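Local coordinates for protein KLLA0E02245p (Kluyveromyces lactis, PDB 4GPS) that removes NAD and other caps from the 5' ends of RNAs and degrades RNA as a metal-dependent 5'-3' exoribonuclease, at residues L62-F67 with L408-S413; P80-D85 with M314-N319; E105-P110 with E259-I264; N270-L275 with I380-K385. All blocks are in the same frame, centred on the assembly; numbering follows the deposited sequence.

Interaction 1. Residues L62-F67 with L408-S413; sequences LSCKKF and LTLSIS
L62 and L410 form a hydrogen-bonded pair of an antiparallel beta bridge that joins the short strand 60-63 to strand 409-414. L62 N donates to L410 O at 2.9 Å. In return L410 N reaches L62 O at 2.7 Å. S63 and T409 follow as the non-hydrogen-bonded pair. A third backbone bond, C64 N to L408 O at 2.9 Å, lies just beyond the paired strand residues. Next to it the chain folds into a type I beta turn from C64 to F67.

Polar side chains meet through water on the S63 and T409 face. One water lies 2.6 Å from T409 OG1 and also bonds S63 OG.

Apolar contacts lie on the L62 and L410 face and at the turn. C64 SG rests 3.9 Å from L410 CB. Helix 370-393 packs against this face, with V383 on L410 and N387 on L62. F67 also touches that helix, where its ring meets W376 edge-to-face. L408 has CG anti to its carbonyl carbon (chi1 -52°), and one methyl branch reaches the turn. That methyl, L408 CD1, meets the F67 ring obliquely, 3.8 Å from F67 CE2.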
loop_
_atom_site.group_PDB
_atom_site.type_symbol
_atom_site.label_atom_id
_atom_site.label_comp_id
_atom_site.label_asym_id
_atom_site.label_seq_id
_atom_site.Cartn_x
_atom_site.Cartn_y
_atom_site.Cartn_z
ATOM N N LEU A 62 -3.688 -22.437 12.306
ATOM C CA LEU A 62 -2.888 -21.844 13.360
ATOM C C LEU A 62 -3.460 -20.518 13.814
ATOM O O LEU A 62 -3.662 -19.607 13.005
ATOM C CB LEU A 62 -1.482 -21.614 12.826
ATOM C CG LEU A 62 -0.278 -21.860 13.728
ATOM C CD1 LEU A 62 0.974 -21.525 12.937
ATOM C CD2 LEU A 62 -0.353 -21.020 14.973
ATOM N N SER A 63 -3.743 -20.408 15.105
ATOM C CA SER A 63 -4.254 -19.161 15.640
ATOM C C SER A 63 -3.063 -18.192 15.753
ATOM O O SER A 63 -1.959 -18.586 16.149
ATOM C CB SER A 63 -4.855 -19.396 17.017
ATOM O OG SER A 63 -4.860 -18.188 17.756
ATOM N N CYS A 64 -3.287 -16.933 15.390
ATOM C CA CYS A 64 -2.244 -15.925 15.457
ATOM C C CYS A 64 -2.759 -14.756 16.249
ATOM O O CYS A 64 -2.121 -13.697 16.250
ATOM C CB CYS A 64 -1.868 -15.431 14.055
ATOM S SG CYS A 64 -1.074 -16.664 13.015
ATOM N N LYS A 65 -3.905 -14.940 16.919
ATOM C CA LYS A 65 -4.526 -13.869 17.709
ATOM C C LYS A 65 -3.719 -13.401 18.914
ATOM O O LYS A 65 -3.914 -12.285 19.406
ATOM C CB LYS A 65 -5.923 -14.259 18.204
ATOM C CG LYS A 65 -6.727 -13.038 18.715
ATOM C CD LYS A 65 -8.114 -13.407 19.282
ATOM C CE LYS A 65 -8.981 -14.199 18.276
ATOM N NZ LYS A 65 -10.330 -14.613 18.777
ATOM N N LYS A 66 -2.821 -14.240 19.397
ATOM C CA LYS A 66 -2.035 -13.850 20.539
ATOM C C LYS A 66 -0.645 -13.409 20.130
ATOM O O LYS A 66 0.319 -13.617 20.853
ATOM C CB LYS A 66 -1.986 -15.002 21.544
ATOM C CG LYS A 66 -3.351 -15.254 22.206
ATOM C CD LYS A 66 -3.278 -16.170 23.424
ATOM C CE LYS A 66 -2.957 -17.604 23.025
ATOM N NZ LYS A 66 -1.657 -17.740 22.280
ATOM N N PHE A 67 -0.557 -12.799 18.957
ATOM C CA PHE A 67 0.705 -12.310 18.428
ATOM C C PHE A 67 1.263 -11.233 19.354
ATOM O O PHE A 67 0.541 -10.376 19.856
ATOM C CB PHE A 67 0.512 -11.752 17.003
ATOM C CG PHE A 67 -0.245 -10.459 16.943
ATOM C CD1 PHE A 67 0.427 -9.241 16.943
ATOM C CD2 PHE A 67 -1.638 -10.452 16.922
ATOM C CE1 PHE A 67 -0.278 -8.029 16.926
ATOM C CE2 PHE A 67 -2.360 -9.243 16.903
ATOM C CZ PHE A 67 -1.673 -8.028 16.905
ATOM N N LEU A 408 -8.084 -13.700 13.383
ATOM C CA LEU A 408 -6.661 -13.862 13.146
ATOM C C LEU A 408 -6.228 -15.322 13.135
ATOM O O LEU A 408 -5.086 -15.640 13.460
ATOM C CB LEU A 408 -5.842 -13.068 14.158
ATOM C CG LEU A 408 -6.303 -11.607 14.225
ATOM C CD1 LEU A 408 -5.326 -10.805 15.085
ATOM C CD2 LEU A 408 -6.388 -11.021 12.821
ATOM N N THR A 409 -7.134 -16.224 12.780
ATOM C CA THR A 409 -6.726 -17.617 12.667
ATOM C C THR A 409 -6.225 -17.835 11.230
ATOM O O THR A 409 -6.955 -17.604 10.255
ATOM C CB THR A 409 -7.874 -18.587 12.946
ATOM O OG1 THR A 409 -8.129 -18.615 14.354
ATOM C CG2 THR A 409 -7.510 -20.000 12.471
ATOM N N LEU A 410 -4.975 -18.272 11.110
ATOM C CA LEU A 410 -4.343 -18.511 9.825
ATOM C C LEU A 410 -4.623 -19.919 9.297
ATOM O O LEU A 410 -4.451 -20.884 10.020
ATOM C CB LEU A 410 -2.812 -18.314 9.968
ATOM C CG LEU A 410 -1.932 -18.879 8.843
ATOM C CD1 LEU A 410 -2.207 -18.074 7.581
ATOM C CD2 LEU A 410 -0.453 -18.840 9.220
ATOM N N SER A 411 -5.045 -20.023 8.037
ATOM C CA SER A 411 -5.312 -21.314 7.377
ATOM C C SER A 411 -4.524 -21.488 6.078
ATOM O O SER A 411 -4.620 -20.652 5.183
ATOM C CB SER A 411 -6.792 -21.463 7.043
ATOM O OG SER A 411 -7.479 -21.993 8.142
ATOM N N ILE A 412 -3.759 -22.572 5.977
ATOM C CA ILE A 412 -2.968 -22.860 4.781
ATOM C C ILE A 412 -3.254 -24.279 4.262
ATOM O O ILE A 412 -3.080 -25.268 4.966
ATOM C CB ILE A 412 -1.444 -22.753 5.045
ATOM C CG1 ILE A 412 -1.099 -21.387 5.630
ATOM C CG2 ILE A 412 -0.686 -22.905 3.736
ATOM C CD1 ILE A 412 0.397 -21.163 5.873
ATOM N N SER A 413 -3.703 -24.382 3.024
ATOM C CA SER A 413 -3.987 -25.679 2.428
ATOM C C SER A 413 -3.480 -25.613 0.999
ATOM O O SER A 413 -3.517 -24.557 0.361
ATOM C CB SER A 413 -5.481 -25.960 2.458
ATOM O OG SER A 413 -6.169 -24.815 2.030
HETATM O O HOH W 1 -7.162 -16.863 16.062
#

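Interaction 2. Residues P80-D85 with M314-N319; sequences PKLLTD and MWIQTN
P80 sets its ring against the indole of W315, with P80 CG 4.0 Å from W315 CZ2. The two side chains cross at about a right angle. The indole N-H is used elsewhere, on T79 OG1. P80 O takes a weak, long bond from N319 ND2. At L82 the backbone N donates to N319 OD1 at 2.9 Å, close to the line of the amide C=O. N319 has CG anti to the backbone N (chi1 -161°), which carries the amide out from the last turn of helix 305-319 to this loop. The loop, which leads to strand 86-95, is thus held at the C-terminal end of a helix whose Q317 probably binds substrate, as in relatives. An alanine in place of N319 would probably leave the backbone N-H of L82 without its amide acceptor and the loop less firmly tied to the helix. The L82 side chain then spreads its two methyls. L82 CD2 touches W315 CH2 at 3.8 Å, while L82 CD1 reaches I316 CG2 at 3.9 Å. F377 of helix 370-393 also packs on L82. At L83 a water links the loop to the helix: it accepts from L83 N at 2.9 Å and donates to N319 O at 2.7 Å.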
loop_
_atom_site.group_PDB
_atom_site.type_symbol
_atom_site.label_atom_id
_atom_site.label_comp_id
_atom_site.label_asym_id
_atom_site.label_seq_id
_atom_site.Cartn_x
_atom_site.Cartn_y
_atom_site.Cartn_z
ATOM N N PRO A 80 7.442 4.608 13.233
ATOM C CA PRO A 80 8.356 3.482 13.070
ATOM C C PRO A 80 8.468 3.198 11.570
ATOM O O PRO A 80 7.695 3.733 10.773
ATOM C CB PRO A 80 7.647 2.356 13.835
ATOM C CG PRO A 80 6.218 2.682 13.623
ATOM C CD PRO A 80 6.202 4.172 13.891
ATOM N N LYS A 81 9.446 2.403 11.165
ATOM C CA LYS A 81 9.551 2.062 9.744
ATOM C C LYS A 81 9.148 0.588 9.605
ATOM O O LYS A 81 9.513 -0.226 10.443
ATOM C CB LYS A 81 10.975 2.298 9.225
ATOM C CG LYS A 81 11.194 3.705 8.671
ATOM C CD LYS A 81 12.598 3.824 8.051
ATOM C CE LYS A 81 13.073 5.290 7.904
ATOM N NZ LYS A 81 12.333 6.063 6.845
ATOM N N LEU A 82 8.372 0.251 8.580
ATOM C CA LEU A 82 7.966 -1.135 8.417
ATOM C C LEU A 82 9.113 -1.954 7.843
ATOM O O LEU A 82 9.348 -3.094 8.257
ATOM C CB LEU A 82 6.734 -1.230 7.524
ATOM C CG LEU A 82 5.489 -0.575 8.131
ATOM C CD1 LEU A 82 4.332 -0.638 7.130
ATOM C CD2 LEU A 82 5.113 -1.270 9.458
ATOM N N LEU A 83 9.849 -1.354 6.918
ATOM C CA LEU A 83 10.981 -2.023 6.273
ATOM C C LEU A 83 12.264 -1.261 6.540
ATOM O O LEU A 83 12.236 -0.062 6.770
ATOM C CB LEU A 83 10.737 -2.111 4.759
ATOM C CG LEU A 83 9.549 -2.999 4.367
ATOM C CD1 LEU A 83 9.238 -2.837 2.883
ATOM C CD2 LEU A 83 9.872 -4.477 4.743
ATOM N N THR A 84 13.392 -1.956 6.550
ATOM C CA THR A 84 14.672 -1.280 6.754
ATOM C C THR A 84 15.483 -1.382 5.448
ATOM O O THR A 84 15.376 -2.365 4.718
ATOM C CB THR A 84 15.442 -1.889 7.970
ATOM O OG1 THR A 84 15.442 -3.311 7.880
ATOM C CG2 THR A 84 14.748 -1.544 9.269
ATOM N N ASP A 85 16.271 -0.355 5.143
ATOM C CA ASP A 85 17.088 -0.321 3.920
ATOM C C ASP A 85 16.179 -0.404 2.718
ATOM O O ASP A 85 16.490 -1.024 1.725
ATOM C CB ASP A 85 18.106 -1.477 3.856
ATOM C CG ASP A 85 19.178 -1.394 4.958
ATOM O OD1 ASP A 85 19.436 -0.271 5.491
ATOM O OD2 ASP A 85 19.768 -2.459 5.280
ATOM N N MET A 314 -3.477 4.227 4.719
ATOM C CA MET A 314 -2.742 5.294 4.044
ATOM C C MET A 314 -1.300 5.301 4.602
ATOM O O MET A 314 -0.307 5.335 3.863
ATOM C CB MET A 314 -3.442 6.609 4.388
ATOM C CG MET A 314 -3.423 7.672 3.389
ATOM S SD MET A 314 -4.577 9.013 3.852
ATOM C CE MET A 314 -6.154 8.354 3.183
ATOM N N TRP A 315 -1.205 5.305 5.925
ATOM C CA TRP A 315 0.073 5.280 6.580
ATOM C C TRP A 315 0.849 4.026 6.145
ATOM O O TRP A 315 2.014 4.137 5.776
ATOM C CB TRP A 315 -0.127 5.266 8.099
ATOM C CG TRP A 315 1.157 5.083 8.869
ATOM C CD1 TRP A 315 2.110 6.044 9.135
ATOM C CD2 TRP A 315 1.666 3.860 9.397
ATOM N NE1 TRP A 315 3.173 5.487 9.783
ATOM C CE2 TRP A 315 2.935 4.147 9.961
ATOM C CE3 TRP A 315 1.182 2.540 9.444
ATOM C CZ2 TRP A 315 3.726 3.159 10.573
ATOM C CZ3 TRP A 315 1.975 1.554 10.051
ATOM C CH2 TRP A 315 3.231 1.875 10.605
ATOM N N ILE A 316 0.230 2.838 6.194
ATOM C CA ILE A 316 0.951 1.618 5.802
ATOM C C ILE A 316 1.383 1.732 4.357
ATOM O O ILE A 316 2.489 1.341 4.002
ATOM C CB ILE A 316 0.089 0.379 5.893
ATOM C CG1 ILE A 316 -0.363 0.177 7.340
ATOM C CG2 ILE A 316 0.871 -0.836 5.370
ATOM C CD1 ILE A 316 -1.507 -0.788 7.460
ATOM N N GLN A 317 0.502 2.291 3.533
ATOM C CA GLN A 317 0.778 2.450 2.110
ATOM C C GLN A 317 2.036 3.267 1.804
ATOM O O GLN A 317 2.887 2.830 1.033
ATOM C CB GLN A 317 -0.440 3.047 1.418
ATOM C CG GLN A 317 -0.214 3.475 0.016
ATOM C CD GLN A 317 -1.368 4.316 -0.529
ATOM O OE1 GLN A 317 -1.250 4.928 -1.587
ATOM N NE2 GLN A 317 -2.481 4.341 0.187
ATOM N N THR A 318 2.187 4.434 2.405
ATOM C CA THR A 318 3.373 5.211 2.108
ATOM C C THR A 318 4.563 4.737 2.912
ATOM O O THR A 318 5.704 4.779 2.429
ATOM C CB THR A 318 3.158 6.715 2.319
ATOM O OG1 THR A 318 2.587 6.951 3.597
ATOM C CG2 THR A 318 2.226 7.268 1.230
ATOM N N ASN A 319 4.306 4.225 4.112
ATOM C CA ASN A 319 5.410 3.749 4.927
ATOM C C ASN A 319 6.166 2.571 4.322
ATOM O O ASN A 319 7.314 2.345 4.669
ATOM C CB ASN A 319 4.948 3.378 6.326
ATOM C CG ASN A 319 6.091 3.332 7.296
ATOM O OD1 ASN A 319 6.525 2.279 7.701
ATOM N ND2 ASN A 319 6.608 4.495 7.644
HETATM O O HOH W 2 9.530 1.321 5.843
#

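Interaction 3. Residues E105-P110 with E259-I264; sequences EASRKP and ELYYSI
Y261 reaches out from strand 259-268 into a bend of the loop 105-110, and four loop residues close round it. Its CG stands anti to the backbone N (chi1 -176°), which carries the ring off the strand and into the loop. S107 comes in at the ring edge, in plane, with S107 OG 3.5 Å from Y261 CE1. The serine hydroxyl has its own bonds, to N91 OD1 and N104 O. K109 lies over one face of the ring with its CA. Its side chain is bent at chi2 and chi4 and wraps past the phenol end. There K109 CD comes close to Y261 CE1, at 3.4 Å. The bends bring K109 NZ back to its own loop, where it makes weak bonds to the backbone O of S107 and N104. P110 packs nearer the root of the tyrosine, with P110 CD 3.6 Å from Y261 CB.

Strand 259-268 runs antiparallel to both 86-95 and 273-285 in the beta core of this PD-(D/E)XK nuclease fold. Strand 273-285 carries the metal ligand D282, whose side chain is about 6 Å from that of P110. Y261 OH bonds the hydroxyl of Y291.

At the outer end of the contact, R108 is extended from CG to NE and crosses the E259 side chain at about a right angle. R108 NH1 makes a weak salt bridge, 3.3 Å from E259 OE1 and 3.4 Å from E259 OE2. The guanidinium and carboxylate planes stand 90° apart, and E259 is poorly ordered.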
loop_
_atom_site.group_PDB
_atom_site.type_symbol
_atom_site.label_atom_id
_atom_site.label_comp_id
_atom_site.label_asym_id
_atom_site.label_seq_id
_atom_site.Cartn_x
_atom_site.Cartn_y
_atom_site.Cartn_z
ATOM N N GLU A 105 15.283 4.459 -16.942
ATOM C CA GLU A 105 15.599 5.689 -17.692
ATOM C C GLU A 105 14.685 5.874 -18.909
ATOM O O GLU A 105 14.603 6.960 -19.471
ATOM C CB GLU A 105 17.076 5.698 -18.140
ATOM C CG GLU A 105 17.500 4.441 -18.904
ATOM C CD GLU A 105 18.922 4.527 -19.470
ATOM O OE1 GLU A 105 19.085 4.828 -20.680
ATOM O OE2 GLU A 105 19.885 4.294 -18.700
ATOM N N ALA A 106 13.982 4.817 -19.293
ATOM C CA ALA A 106 13.076 4.896 -20.427
ATOM C C ALA A 106 11.638 5.178 -20.019
ATOM O O ALA A 106 10.821 5.520 -20.880
ATOM C CB ALA A 106 13.123 3.590 -21.241
ATOM N N SER A 107 11.316 5.029 -18.727
ATOM C CA SER A 107 9.940 5.263 -18.272
ATOM C C SER A 107 9.562 6.749 -18.211
ATOM O O SER A 107 10.425 7.645 -18.099
ATOM C CB SER A 107 9.717 4.633 -16.898
ATOM O OG SER A 107 10.427 5.347 -15.896
ATOM N N ARG A 108 8.262 6.996 -18.307
ATOM C CA ARG A 108 7.734 8.358 -18.244
ATOM C C ARG A 108 7.073 8.499 -16.882
ATOM O O ARG A 108 6.121 7.787 -16.571
ATOM C CB ARG A 108 6.692 8.601 -19.349
ATOM C CG ARG A 108 7.239 8.344 -20.747
ATOM C CD ARG A 108 6.117 8.034 -21.716
ATOM N NE ARG A 108 6.596 7.262 -22.856
ATOM C CZ ARG A 108 5.818 6.465 -23.586
ATOM N NH1 ARG A 108 4.527 6.348 -23.282
ATOM N NH2 ARG A 108 6.326 5.776 -24.608
ATOM N N LYS A 109 7.590 9.411 -16.070
ATOM C CA LYS A 109 7.057 9.617 -14.732
ATOM C C LYS A 109 5.904 10.609 -14.772
ATOM O O LYS A 109 6.048 11.700 -15.286
ATOM C CB LYS A 109 8.162 10.139 -13.808
ATOM C CG LYS A 109 9.593 9.739 -14.199
ATOM C CD LYS A 109 9.920 8.312 -13.827
ATOM C CE LYS A 109 11.431 8.059 -13.851
ATOM N NZ LYS A 109 12.031 7.898 -15.210
ATOM N N PRO A 110 4.739 10.235 -14.233
ATOM C CA PRO A 110 3.600 11.169 -14.247
ATOM C C PRO A 110 3.977 12.389 -13.389
ATOM O O PRO A 110 4.383 12.253 -12.227
ATOM C CB PRO A 110 2.445 10.359 -13.622
ATOM C CG PRO A 110 2.868 8.945 -13.786
ATOM C CD PRO A 110 4.384 8.981 -13.556
ATOM N N GLU A 259 -1.947 5.081 -19.480
ATOM C CA GLU A 259 -0.621 4.652 -19.027
ATOM C C GLU A 259 -0.529 4.563 -17.490
ATOM O O GLU A 259 -1.159 5.336 -16.770
ATOM C CB GLU A 259 0.407 5.651 -19.568
ATOM C CG GLU A 259 1.861 5.279 -19.409
ATOM C CD GLU A 259 2.786 6.255 -20.148
ATOM O OE1 GLU A 259 4.027 6.139 -20.021
ATOM O OE2 GLU A 259 2.273 7.141 -20.865
ATOM N N LEU A 260 0.259 3.613 -16.999
ATOM C CA LEU A 260 0.447 3.415 -15.565
ATOM C C LEU A 260 1.935 3.438 -15.200
ATOM O O LEU A 260 2.799 3.089 -16.011
ATOM C CB LEU A 260 -0.181 2.086 -15.152
ATOM C CG LEU A 260 -1.690 2.044 -15.420
ATOM C CD1 LEU A 260 -2.177 0.619 -15.453
ATOM C CD2 LEU A 260 -2.419 2.858 -14.356
ATOM N N TYR A 261 2.239 3.854 -13.982
ATOM C CA TYR A 261 3.626 3.922 -13.552
ATOM C C TYR A 261 3.851 3.119 -12.254
ATOM O O TYR A 261 3.073 3.202 -11.305
ATOM C CB TYR A 261 4.032 5.380 -13.373
ATOM C CG TYR A 261 5.485 5.558 -13.018
ATOM C CD1 TYR A 261 6.478 5.566 -14.004
ATOM C CD2 TYR A 261 5.876 5.699 -11.683
ATOM C CE1 TYR A 261 7.815 5.710 -13.663
ATOM C CE2 TYR A 261 7.207 5.844 -11.335
ATOM C CZ TYR A 261 8.170 5.848 -12.318
ATOM O OH TYR A 261 9.479 5.967 -11.938
ATOM N N TYR A 262 4.923 2.336 -12.225
ATOM C CA TYR A 262 5.215 1.483 -11.089
ATOM C C TYR A 262 6.636 1.612 -10.549
ATOM O O TYR A 262 7.623 1.707 -11.305
ATOM C CB TYR A 262 5.014 0.031 -11.484
ATOM C CG TYR A 262 3.643 -0.326 -11.961
ATOM C CD1 TYR A 262 2.590 -0.529 -11.056
ATOM C CD2 TYR A 262 3.399 -0.524 -13.319
ATOM C CE1 TYR A 262 1.325 -0.935 -11.493
ATOM C CE2 TYR A 262 2.141 -0.932 -13.774
ATOM C CZ TYR A 262 1.111 -1.141 -12.852
ATOM O OH TYR A 262 -0.097 -1.615 -13.293
ATOM N N SER A 263 6.734 1.581 -9.227
ATOM C CA SER A 263 8.017 1.644 -8.566
ATOM C C SER A 263 8.184 0.263 -7.963
ATOM O O SER A 263 7.272 -0.248 -7.333
ATOM C CB SER A 263 7.993 2.690 -7.461
ATOM O OG SER A 263 9.178 2.666 -6.677
ATOM N N ILE A 264 9.329 -0.362 -8.194
ATOM C CA ILE A 264 9.583 -1.666 -7.632
ATOM C C ILE A 264 10.554 -1.420 -6.490
ATOM O O ILE A 264 11.665 -0.956 -6.729
ATOM C CB ILE A 264 10.194 -2.619 -8.655
ATOM C CG1 ILE A 264 9.126 -3.216 -9.581
ATOM C CG2 ILE A 264 10.676 -3.853 -7.928
ATOM C CD1 ILE A 264 8.255 -2.316 -10.269
#

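Interaction 4. Residues N270-L275 with I380-K385; sequences NDEIDL and IFQVLK
F381 points from the helix toward the start of strand 273-285, and its ring is met obliquely by L275, with L275 CD2 4.3 Å from F381 CE1. The backbone also takes part: I273 CD1 lies 3.5 Å from F381 O. The ring also meets F178 edge-to-face, and F377 and I188 lie against it.

Q382 leaves the helix with CG anti to the backbone N and then bends at chi2 (59°). This brings its amide up to the loop before the strand. Q382 NE2 donates to E272 OE1 at 3.0 Å in a fairly straight bond (163°). The oxygen lies near the amide plane but is approached from above the carboxylate plane. I273 CD1 sits 3.3 Å from Q382 OE1. An alanine here would probably leave E272 OE1 without its amide donor and open a gap beside the I273 methyl.

K385, one turn on, slides past I273 in the opposite direction, with K385 CE 3.9 Å from I273 CG1. Its ammonium group makes a salt bridge to the same carboxylate oxygen: K385 NZ is 2.7 Å from E272 OE1 and meets its anti lone pair. Two donors thus grip one oxygen, which is likely to steady the exposed glutamate. The axes of 273-275 and 380-385 cross at 107°, 10.3 Å apart, as a helix packed across a strand of the nuclease fold.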
loop_
_atom_site.group_PDB
_atom_site.type_symbol
_atom_site.label_atom_id
_atom_site.label_comp_id
_atom_site.label_asym_id
_atom_site.label_seq_id
_atom_site.Cartn_x
_atom_site.Cartn_y
_atom_site.Cartn_z
ATOM N N ASN A 270 13.068 -8.707 8.167
ATOM C CA ASN A 270 13.715 -9.586 9.145
ATOM C C ASN A 270 15.133 -9.919 8.826
ATOM O O ASN A 270 15.641 -9.618 7.767
ATOM C CB ASN A 270 13.048 -10.967 9.146
ATOM C CG ASN A 270 12.125 -11.114 10.235
ATOM O OD1 ASN A 270 11.904 -10.159 10.976
ATOM N ND2 ASN A 270 11.550 -12.288 10.377
ATOM N N ASP A 271 15.724 -10.661 9.742
ATOM C CA ASP A 271 17.049 -11.161 9.530
ATOM C C ASP A 271 16.867 -12.373 8.619
ATOM O O ASP A 271 17.834 -12.920 8.113
ATOM C CB ASP A 271 17.666 -11.565 10.861
ATOM C CG ASP A 271 18.439 -10.428 11.502
ATOM O OD1 ASP A 271 18.764 -10.542 12.706
ATOM O OD2 ASP A 271 18.735 -9.428 10.798
ATOM N N GLU A 272 15.616 -12.782 8.400
ATOM C CA GLU A 272 15.353 -13.941 7.545
ATOM C C GLU A 272 14.453 -13.614 6.343
ATOM O O GLU A 272 14.356 -14.399 5.391
ATOM C CB GLU A 272 14.677 -15.045 8.363
ATOM C CG GLU A 272 15.502 -15.635 9.495
ATOM C CD GLU A 272 14.665 -16.496 10.431
ATOM O OE1 GLU A 272 13.749 -17.205 9.958
ATOM O OE2 GLU A 272 14.927 -16.475 11.654
ATOM N N ILE A 273 13.842 -12.432 6.375
ATOM C CA ILE A 273 12.871 -12.046 5.366
ATOM C C ILE A 273 13.046 -10.679 4.672
ATOM O O ILE A 273 13.237 -9.682 5.343
ATOM C CB ILE A 273 11.462 -12.056 6.044
ATOM C CG1 ILE A 273 11.125 -13.464 6.515
ATOM C CG2 ILE A 273 10.397 -11.475 5.108
ATOM C CD1 ILE A 273 9.907 -13.481 7.478
ATOM N N ASP A 274 12.966 -10.651 3.336
ATOM C CA ASP A 274 13.024 -9.404 2.562
ATOM C C ASP A 274 11.710 -9.345 1.797
ATOM O O ASP A 274 11.050 -10.364 1.635
ATOM C CB ASP A 274 14.154 -9.371 1.503
ATOM C CG ASP A 274 15.516 -9.097 2.091
ATOM O OD1 ASP A 274 15.581 -8.539 3.199
ATOM O OD2 ASP A 274 16.524 -9.445 1.434
ATOM N N LEU A 275 11.363 -8.156 1.303
ATOM C CA LEU A 275 10.170 -7.961 0.507
ATOM C C LEU A 275 10.534 -7.263 -0.810
ATOM O O LEU A 275 11.307 -6.305 -0.807
ATOM C CB LEU A 275 9.168 -7.073 1.242
ATOM C CG LEU A 275 8.392 -7.546 2.456
ATOM C CD1 LEU A 275 7.113 -6.683 2.534
ATOM C CD2 LEU A 275 8.052 -9.028 2.354
ATOM N N ILE A 380 3.034 -12.247 11.507
ATOM C CA ILE A 380 2.535 -13.172 10.468
ATOM C C ILE A 380 3.503 -13.395 9.370
ATOM O O ILE A 380 3.469 -14.460 8.772
ATOM C CB ILE A 380 1.211 -12.773 9.709
ATOM C CG1 ILE A 380 0.911 -11.320 9.934
ATOM C CG2 ILE A 380 0.082 -13.779 9.986
ATOM C CD1 ILE A 380 1.639 -10.508 8.963
ATOM N N PHE A 381 4.349 -12.418 9.048
ATOM C CA PHE A 381 5.271 -12.744 7.980
ATOM C C PHE A 381 6.252 -13.841 8.375
ATOM O O PHE A 381 6.583 -14.682 7.557
ATOM C CB PHE A 381 5.951 -11.498 7.419
ATOM C CG PHE A 381 5.167 -10.863 6.317
ATOM C CD1 PHE A 381 5.254 -11.351 5.025
ATOM C CD2 PHE A 381 4.295 -9.804 6.579
ATOM C CE1 PHE A 381 4.486 -10.787 3.999
ATOM C CE2 PHE A 381 3.535 -9.246 5.581
ATOM C CZ PHE A 381 3.624 -9.732 4.281
ATOM N N GLN A 382 6.655 -13.871 9.640
ATOM C CA GLN A 382 7.566 -14.899 10.112
ATOM C C GLN A 382 6.770 -16.198 10.174
ATOM O O GLN A 382 7.240 -17.259 9.766
ATOM C CB GLN A 382 8.113 -14.535 11.499
ATOM C CG GLN A 382 9.179 -15.494 12.043
ATOM C CD GLN A 382 10.404 -15.589 11.137
ATOM O OE1 GLN A 382 10.727 -14.646 10.425
ATOM N NE2 GLN A 382 11.088 -16.734 11.169
ATOM N N VAL A 383 5.541 -16.120 10.663
ATOM C CA VAL A 383 4.714 -17.313 10.727
ATOM C C VAL A 383 4.484 -17.864 9.294
ATOM O O VAL A 383 4.688 -19.064 9.040
ATOM C CB VAL A 383 3.383 -16.987 11.460
ATOM C CG1 VAL A 383 2.397 -18.129 11.319
ATOM C CG2 VAL A 383 3.675 -16.698 12.942
ATOM N N LEU A 384 4.102 -16.992 8.359
ATOM C CA LEU A 384 3.871 -17.399 6.967
ATOM C C LEU A 384 5.115 -18.004 6.291
ATOM O O LEU A 384 5.016 -18.999 5.566
ATOM C CB LEU A 384 3.388 -16.214 6.124
ATOM C CG LEU A 384 1.970 -15.730 6.381
ATOM C CD1 LEU A 384 1.758 -14.373 5.762
ATOM C CD2 LEU A 384 0.979 -16.741 5.822
ATOM N N LYS A 385 6.280 -17.411 6.533
ATOM C CA LYS A 385 7.501 -17.910 5.919
ATOM C C LYS A 385 7.867 -19.304 6.406
ATOM O O LYS A 385 8.076 -20.213 5.604
ATOM C CB LYS A 385 8.652 -16.955 6.184
ATOM C CG LYS A 385 9.866 -17.297 5.361
ATOM C CD LYS A 385 10.851 -18.127 6.125
ATOM C CE LYS A 385 11.637 -17.269 7.083
ATOM N NZ LYS A 385 12.786 -18.044 7.617
#

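In the fold
Helix 370-393 links interactions 1 and 4. V383 and L384 pack on L410 of strand 409-414, while F381, Q382 and K385 meet strand 273-285 and the loop before it. Interactions 3 and 4 hold neighbouring strands, 259-268 and 273-285, yet their centres are about 29 Å apart. Interaction 2 lies nearest the middle of the chain, about 9 Å from its centre, and touches interaction 4 through L83 and L275. All four are partly buried; the centre of interaction 1 lies farthest out, about 22 Å from the chain centre. Interaction 1 relies on strand backbone bonds, and interaction 2 on an asparagine at a helix end plus apolar packing. Interactions 3 and 4 pair packing of buried side chains with a salt bridge, long and weak in 3, short in 4.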